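Local coordinates for protein MIP07328p (Drosophila melanogaster, PDB 6FKK) that probably acts as a repulsive axon guidance cue that binds a semaphorin receptor in cell-cell signalling, here seen as its sema and PSI domains, at residues H384-A390 with I406-D412; T435-S439 with L490-I494; I455-S461 with V473-H477. One frame throughout, in Å; residues are numbered along the deposited sequence.

Interaction 1: H384-A390 with I406-D412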
# COMPACT_ATOMS: atom_id res chain seq x y z
N HIS A 384 4.55 19.06 5.20
CA HIS A 384 3.95 17.77 5.46
C HIS A 384 4.31 16.81 4.34
O HIS A 384 4.61 17.21 3.22
CB HIS A 384 2.42 17.87 5.62
CG HIS A 384 1.72 18.41 4.41
ND1 HIS A 384 1.20 19.69 4.37
CD2 HIS A 384 1.44 17.85 3.21
CE1 HIS A 384 0.64 19.89 3.19
NE2 HIS A 384 0.77 18.79 2.47
N ARG A 385 4.28 15.52 4.67
CA ARG A 385 4.56 14.45 3.72
C ARG A 385 3.33 13.56 3.57
O ARG A 385 2.54 13.41 4.51
CB ARG A 385 5.75 13.60 4.16
CG ARG A 385 7.06 14.37 4.35
CD ARG A 385 8.12 13.49 5.00
NE ARG A 385 9.42 14.15 5.07
CZ ARG A 385 10.39 13.98 4.18
NH1 ARG A 385 10.21 13.17 3.14
NH2 ARG A 385 11.55 14.62 4.32
N LEU A 386 3.18 12.97 2.39
CA LEU A 386 2.10 12.02 2.16
C LEU A 386 2.42 10.69 2.81
O LEU A 386 3.58 10.26 2.86
CB LEU A 386 1.87 11.82 0.66
CG LEU A 386 1.43 13.04 -0.16
CD1 LEU A 386 1.20 12.65 -1.61
CD2 LEU A 386 0.17 13.68 0.42
N THR A 387 1.38 10.02 3.33
CA THR A 387 1.58 8.81 4.12
C THR A 387 0.66 7.66 3.72
O THR A 387 1.04 6.49 3.87
CB THR A 387 1.39 9.11 5.61
OG1 THR A 387 0.08 9.64 5.83
CG2 THR A 387 2.43 10.10 6.10
N ALA A 388 -0.54 7.95 3.21
CA ALA A 388 -1.53 6.92 2.91
C ALA A 388 -2.06 7.11 1.49
O ALA A 388 -1.86 8.15 0.86
CB ALA A 388 -2.68 6.95 3.92
N ILE A 389 -2.77 6.09 1.00
CA ILE A 389 -3.26 6.08 -0.37
C ILE A 389 -4.52 5.23 -0.42
O ILE A 389 -4.63 4.21 0.28
CB ILE A 389 -2.18 5.56 -1.34
CG1 ILE A 389 -2.67 5.60 -2.79
CG2 ILE A 389 -1.73 4.17 -0.95
CD1 ILE A 389 -2.55 6.96 -3.44
N ALA A 390 -5.48 5.65 -1.24
CA ALA A 390 -6.70 4.90 -1.50
C ALA A 390 -7.30 5.43 -2.79
O ALA A 390 -7.13 6.60 -3.13
CB ALA A 390 -7.70 5.01 -0.34
N ILE A 406 -8.36 9.65 -6.63
CA ILE A 406 -7.25 9.19 -5.80
C ILE A 406 -7.27 9.96 -4.48
O ILE A 406 -7.34 11.19 -4.47
CB ILE A 406 -5.91 9.37 -6.52
CG1 ILE A 406 -5.92 8.58 -7.83
CG2 ILE A 406 -4.76 8.93 -5.63
CD1 ILE A 406 -4.86 9.01 -8.81
N TYR A 407 -7.19 9.22 -3.38
CA TYR A 407 -7.17 9.80 -2.04
C TYR A 407 -5.80 9.58 -1.42
O TYR A 407 -5.24 8.48 -1.51
CB TYR A 407 -8.26 9.17 -1.16
CG TYR A 407 -9.67 9.40 -1.65
CD1 TYR A 407 -10.18 8.67 -2.71
CD2 TYR A 407 -10.49 10.35 -1.05
CE1 TYR A 407 -11.47 8.87 -3.17
CE2 TYR A 407 -11.79 10.55 -1.50
CZ TYR A 407 -12.27 9.82 -2.56
OH TYR A 407 -13.55 10.02 -3.01
N SER A 408 -5.27 10.62 -0.78
CA SER A 408 -3.96 10.54 -0.16
C SER A 408 -3.98 11.28 1.17
O SER A 408 -4.54 12.37 1.27
CB SER A 408 -2.88 11.12 -1.08
OG SER A 408 -1.59 10.93 -0.54
N GLY A 409 -3.36 10.68 2.18
CA GLY A 409 -3.28 11.29 3.49
C GLY A 409 -1.89 11.76 3.84
O GLY A 409 -0.91 11.34 3.21
N THR A 410 -1.77 12.62 4.85
CA THR A 410 -0.50 13.20 5.25
C THR A 410 -0.21 12.88 6.72
O THR A 410 -1.09 12.45 7.47
CB THR A 410 -0.49 14.72 5.05
OG1 THR A 410 -1.35 15.34 6.01
CG2 THR A 410 -0.97 15.08 3.65
N ASP A 411 1.04 13.10 7.11
CA ASP A 411 1.40 13.07 8.53
C ASP A 411 0.84 14.27 9.28
O ASP A 411 0.88 14.29 10.51
CB ASP A 411 2.92 13.00 8.69
CG ASP A 411 3.64 14.15 7.99
OD1 ASP A 411 2.97 15.05 7.44
OD2 ASP A 411 4.89 14.15 7.99
N ASP A 412 0.32 15.26 8.55
CA ASP A 412 -0.33 16.42 9.15
C ASP A 412 -1.76 16.11 9.58
O ASP A 412 -2.28 16.73 10.51
CB ASP A 412 -0.30 17.58 8.15
CG ASP A 412 -0.58 18.93 8.80
OD1 ASP A 412 -0.87 18.98 10.01
OD2 ASP A 412 -0.51 19.95 8.08
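The beta hairpin of strands 386-396 and 402-410, the first two strands of a four-stranded propeller blade, is tied partway along by a pair of backbone bonds between A390 and Y407. The bond from Y407 N to A390 O is 2.6 Å long, and A390 O also lies at the edge of the Y407 ring, in its plane. Further along, T387 and A388 both face G409, a classic beta bulge. T387 N donates to G409 O at 2.6 Å, while A388 N adds a weak bond to the same oxygen. A388 O in turn takes two donors from different directions: S408 OG reaches it at 3.1 Å, nearly along the C=O axis, and G409 N comes from above the carbonyl plane. With OG anti to the backbone N (chi1 -174°), the S408 hydroxyl is turned to A388 O.

Where the strands give way to loop, D411 grips R385 twice. D411 N donates to R385 O at 3.0 Å, and D411 OD1 accepts from R385 N, which approaches from above the carboxylate plane. Methyls fill one face: L386 CD2 lies 3.7 Å from T410 CG2, and I389 CD1 is equally far from I406 CG2, those two side chains running side by side. V288 and V301 of the preceding sheet cover L386 and I389; on the other face, L453 and I455 cover A390. T387 OG1 bonds to I450 O, and Y407 OH to L475 O. Antiparallel strands stacked face to face between neighbouring sheets are what a beta-propeller blade, here of the sema domain, is built from.

Interaction 2: T435-S439 with L490-I494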
# COMPACT_ATOMS: atom_id res chain seq x y z
N THR A 435 -3.02 17.71 -13.04
CA THR A 435 -3.55 17.16 -11.79
C THR A 435 -4.69 18.06 -11.32
O THR A 435 -4.45 19.19 -10.89
CB THR A 435 -2.46 17.05 -10.73
OG1 THR A 435 -1.41 16.20 -11.21
CG2 THR A 435 -3.02 16.48 -9.44
N VAL A 436 -5.91 17.54 -11.38
CA VAL A 436 -7.10 18.28 -10.94
C VAL A 436 -7.30 17.96 -9.46
O VAL A 436 -7.80 16.89 -9.11
CB VAL A 436 -8.33 17.92 -11.77
CG1 VAL A 436 -9.54 18.72 -11.30
CG2 VAL A 436 -8.06 18.15 -13.25
N VAL A 437 -6.90 18.88 -8.59
CA VAL A 437 -7.07 18.71 -7.16
C VAL A 437 -8.51 19.01 -6.79
O VAL A 437 -8.98 20.14 -6.98
CB VAL A 437 -6.09 19.60 -6.37
CG1 VAL A 437 -6.41 19.54 -4.89
CG2 VAL A 437 -4.66 19.17 -6.64
N ILE A 438 -9.21 18.01 -6.26
CA ILE A 438 -10.61 18.20 -5.89
C ILE A 438 -10.73 18.96 -4.57
O ILE A 438 -11.42 19.97 -4.49
CB ILE A 438 -11.33 16.84 -5.82
CG1 ILE A 438 -11.31 16.16 -7.19
CG2 ILE A 438 -12.75 17.01 -5.33
CD1 ILE A 438 -11.88 14.77 -7.19
N SER A 439 -10.05 18.48 -3.53
CA SER A 439 -10.10 19.14 -2.23
C SER A 439 -8.91 18.71 -1.39
O SER A 439 -8.36 17.62 -1.58
CB SER A 439 -11.40 18.81 -1.49
OG SER A 439 -11.43 17.46 -1.08
N LEU A 490 -15.59 22.45 -7.34
CA LEU A 490 -15.07 21.24 -6.71
C LEU A 490 -14.37 20.35 -7.73
O LEU A 490 -13.34 19.74 -7.43
CB LEU A 490 -16.21 20.48 -6.02
CG LEU A 490 -15.82 19.26 -5.19
CD1 LEU A 490 -14.95 19.66 -4.00
CD2 LEU A 490 -17.06 18.51 -4.71
N GLN A 491 -14.91 20.28 -8.95
CA GLN A 491 -14.36 19.47 -10.03
C GLN A 491 -14.24 18.00 -9.65
O GLN A 491 -13.37 17.28 -10.15
CB GLN A 491 -13.01 20.03 -10.50
CG GLN A 491 -13.14 21.34 -11.24
CD GLN A 491 -11.83 21.79 -11.86
OE1 GLN A 491 -10.79 21.77 -11.21
NE2 GLN A 491 -11.88 22.17 -13.13
N ASP A 492 -15.12 17.54 -8.77
CA ASP A 492 -15.26 16.11 -8.51
C ASP A 492 -16.04 15.48 -9.66
O ASP A 492 -17.15 15.93 -9.96
CB ASP A 492 -15.98 15.87 -7.18
CG ASP A 492 -15.86 14.43 -6.68
OD1 ASP A 492 -16.04 13.49 -7.49
OD2 ASP A 492 -15.59 14.24 -5.48
N PRO A 493 -15.50 14.45 -10.32
CA PRO A 493 -16.23 13.85 -11.46
C PRO A 493 -17.57 13.25 -11.08
O PRO A 493 -18.36 12.96 -11.98
CB PRO A 493 -15.26 12.77 -11.96
CG PRO A 493 -14.39 12.47 -10.78
CD PRO A 493 -14.23 13.77 -10.05
N ILE A 494 -17.85 13.08 -9.80
CA ILE A 494 -19.09 12.45 -9.37
C ILE A 494 -20.17 13.46 -8.99
O ILE A 494 -21.35 13.09 -8.92
CB ILE A 494 -18.83 11.48 -8.20
CG1 ILE A 494 -19.77 10.28 -8.27
CG2 ILE A 494 -18.96 12.19 -6.86
CD1 ILE A 494 -19.34 9.15 -7.36
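V436, on the outermost strand of a propeller blade, points its side chain at Q491 of the loop that follows helix 484-489. Its CG1, anti to the backbone N (chi1 -179°), touches Q491 OE1 at 3.3 Å and also Q491 CB, the two side chains crossing at about a right angle. The far end of that glutamine is fixed by S525, whose carbonyl oxygen accepts from Q491 NE2. V437 turns its side chain away, but its O accepts from K527 NZ, and L490 O receives a weak bond from the same ammonium group. One lysine therefore spans the strand and the loop.

I438 carries most of the contact. Its CG2 branch meets L490 CD1 at 3.7 Å and also lies against L490 O. The other branch, with CG1 anti to the carbonyl carbon (chi1 -62°), carries CD1 on to P493 CD at 3.8 Å and to D492 CA. V405 of strand 402-410 touches both I438 and P493, closing this apolar patch from within the blade. Next comes S439, whose CB only brushes L490 CD1, at 4.4 Å; S439 and I438 both face K417 in a classic beta bulge.

The loop is shaped partly from within. Q491 leaves the helix with positive phi (58°), and D492 OD1 accepts from I494 N at 3.0 Å, forming an Asx turn. An outside tie comes from H476, whose ND1 bonds to D492 OD2. Here the bulged edge strand of a sema blade meets the PSI domain, an interface of a kind familiar from semaphorins.

Interaction 3: I455-S461 with V473-H477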
# COMPACT_ATOMS: atom_id res chain seq x y z
N ILE A 455 -11.88 2.78 1.92
CA ILE A 455 -12.94 3.37 1.11
C ILE A 455 -14.12 2.42 1.08
O ILE A 455 -13.98 1.24 0.72
CB ILE A 455 -12.45 3.68 -0.32
CG1 ILE A 455 -11.56 4.92 -0.32
CG2 ILE A 455 -13.64 3.85 -1.25
CD1 ILE A 455 -11.14 5.35 -1.71
N SER A 456 -15.29 2.93 1.46
CA SER A 456 -16.56 2.22 1.32
C SER A 456 -17.42 3.03 0.35
O SER A 456 -17.99 4.06 0.73
CB SER A 456 -17.26 2.05 2.66
OG SER A 456 -18.53 1.44 2.50
N THR A 457 -17.51 2.56 -0.90
CA THR A 457 -18.21 3.33 -1.92
C THR A 457 -19.72 3.30 -1.70
O THR A 457 -20.41 4.31 -1.93
CB THR A 457 -17.86 2.81 -3.31
OG1 THR A 457 -18.05 1.39 -3.34
CG2 THR A 457 -16.42 3.13 -3.65
N SER A 458 -20.26 2.16 -1.26
CA SER A 458 -21.70 2.04 -1.10
C SER A 458 -22.23 2.95 -0.01
O SER A 458 -23.35 3.47 -0.13
CB SER A 458 -22.07 0.58 -0.81
OG SER A 458 -21.59 0.19 0.46
N LYS A 459 -21.45 3.18 1.05
CA LYS A 459 -21.85 4.06 2.13
C LYS A 459 -21.30 5.48 1.97
O LYS A 459 -21.51 6.31 2.85
CB LYS A 459 -21.42 3.49 3.48
CG LYS A 459 -22.04 2.14 3.80
CD LYS A 459 -21.79 1.73 5.24
CE LYS A 459 -22.39 0.37 5.55
NZ LYS A 459 -23.87 0.33 5.31
N ASN A 460 -20.62 5.76 0.86
CA ASN A 460 -20.04 7.07 0.58
C ASN A 460 -19.19 7.55 1.76
O ASN A 460 -19.35 8.66 2.27
CB ASN A 460 -21.13 8.09 0.24
CG ASN A 460 -20.57 9.35 -0.41
OD1 ASN A 460 -20.17 9.33 -1.57
ND2 ASN A 460 -20.56 10.44 0.35
N SER A 461 -18.28 6.68 2.21
CA SER A 461 -17.53 6.91 3.43
C SER A 461 -16.05 6.67 3.19
O SER A 461 -15.65 5.62 2.68
CB SER A 461 -18.03 5.99 4.55
OG SER A 461 -17.29 6.19 5.75
N VAL A 473 -15.27 10.34 7.22
CA VAL A 473 -15.61 11.58 6.54
C VAL A 473 -16.24 11.21 5.20
O VAL A 473 -15.99 10.12 4.68
CB VAL A 473 -14.38 12.49 6.37
CG1 VAL A 473 -13.79 12.84 7.73
CG2 VAL A 473 -13.35 11.83 5.47
N PRO A 474 -17.07 12.07 4.61
CA PRO A 474 -17.74 11.70 3.36
C PRO A 474 -16.75 11.45 2.22
O PRO A 474 -15.81 12.22 2.02
CB PRO A 474 -18.65 12.89 3.07
CG PRO A 474 -18.06 14.03 3.82
CD PRO A 474 -17.50 13.41 5.07
N LEU A 475 -17.00 10.38 1.48
CA LEU A 475 -16.15 10.06 0.33
C LEU A 475 -16.28 11.11 -0.77
O LEU A 475 -15.30 11.39 -1.48
CB LEU A 475 -16.50 8.67 -0.21
CG LEU A 475 -15.61 8.09 -1.31
CD1 LEU A 475 -14.27 7.65 -0.74
CD2 LEU A 475 -16.30 6.94 -2.01
N HIS A 476 -17.46 11.69 -0.93
CA HIS A 476 -17.69 12.74 -1.90
C HIS A 476 -18.64 13.77 -1.30
O HIS A 476 -19.68 13.40 -0.74
CB HIS A 476 -18.27 12.18 -3.20
CG HIS A 476 -17.36 11.22 -3.91
ND1 HIS A 476 -16.31 11.65 -4.70
CD2 HIS A 476 -17.34 9.87 -3.95
CE1 HIS A 476 -15.69 10.60 -5.20
NE2 HIS A 476 -16.29 9.51 -4.76
N HIS A 477 -18.27 15.04 -1.40
CA HIS A 477 -19.00 16.12 -0.74
C HIS A 477 -20.10 16.72 -1.60
O HIS A 477 -20.37 17.92 -1.49
CB HIS A 477 -18.02 17.21 -0.30
CG HIS A 477 -16.81 16.70 0.41
ND1 HIS A 477 -16.80 16.44 1.77
CD2 HIS A 477 -15.57 16.40 -0.04
CE1 HIS A 477 -15.60 16.00 2.12
NE2 HIS A 477 -14.84 15.97 1.05
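N460 O accepts from L475 N at 3.0 Å in an almost straight bond (176° at the hydrogen), though the donor stands above the carbonyl plane. The CA of P474 makes a longer CH...O contact with the same oxygen. N460 ends a type I turn begun at T457, and with S461 it faces S456 in a G1 beta bulge, the tight connection between strands 452-456 and 461-465. S456 and S461 close this hairpin with two backbone bonds, N to O in both directions. The chain leaving strand 469-474 is thus tied to the hairpin tip in the four-stranded sheet that the N-terminal strand 18-21 completes, the closing blade of the sema propeller.

L475 is the apolar plug. With CG anti to the backbone N (chi1 -173°), its side chain reaches past the turn towards the inner strand. CD1 lies 3.9 Å from I455 CG1, the two side chains crossing at about a right angle. CD2 comes within 4.1 Å of T457 CG2, in this case side by side. L462 packs on both I455 and L475, and H392 of the neighbouring blade touches L475 as well as T457.

The amide of N460 makes the second tie. N460 ND2 donates to H476 O at 3.3 Å, and the bond lies in the carbonyl plane on a lone pair and close to the plane of the amide itself. The H476 ring is held at both nitrogens, ND1 by D492 OD2 and NE2 by H392 ND1. The amide's other atom, N460 OD1, sits in the plane of that ring at its edge, 3.7 Å from H476 CD2.

Along the chain interaction 1 closes first; interaction 2 then opens, and interaction 3 falls entirely between its two segments. The centres lie 15 to 17 Å apart. Interactions 1 and 2 share one blade, its first two strands in the former and its outermost strand, 432-442, in the latter, while interaction 3 belongs to the next and last blade. Interaction 3 touches both: I455 CD1 packs on A390 CB at 3.7 Å and L475 is bonded to Y407 of interaction 1, while H476 is bonded to D492 of interaction 2. The H476 region therefore lies where two adjacent blades and the PSI domain converge, which probably helps fix the PSI domain against the last blade.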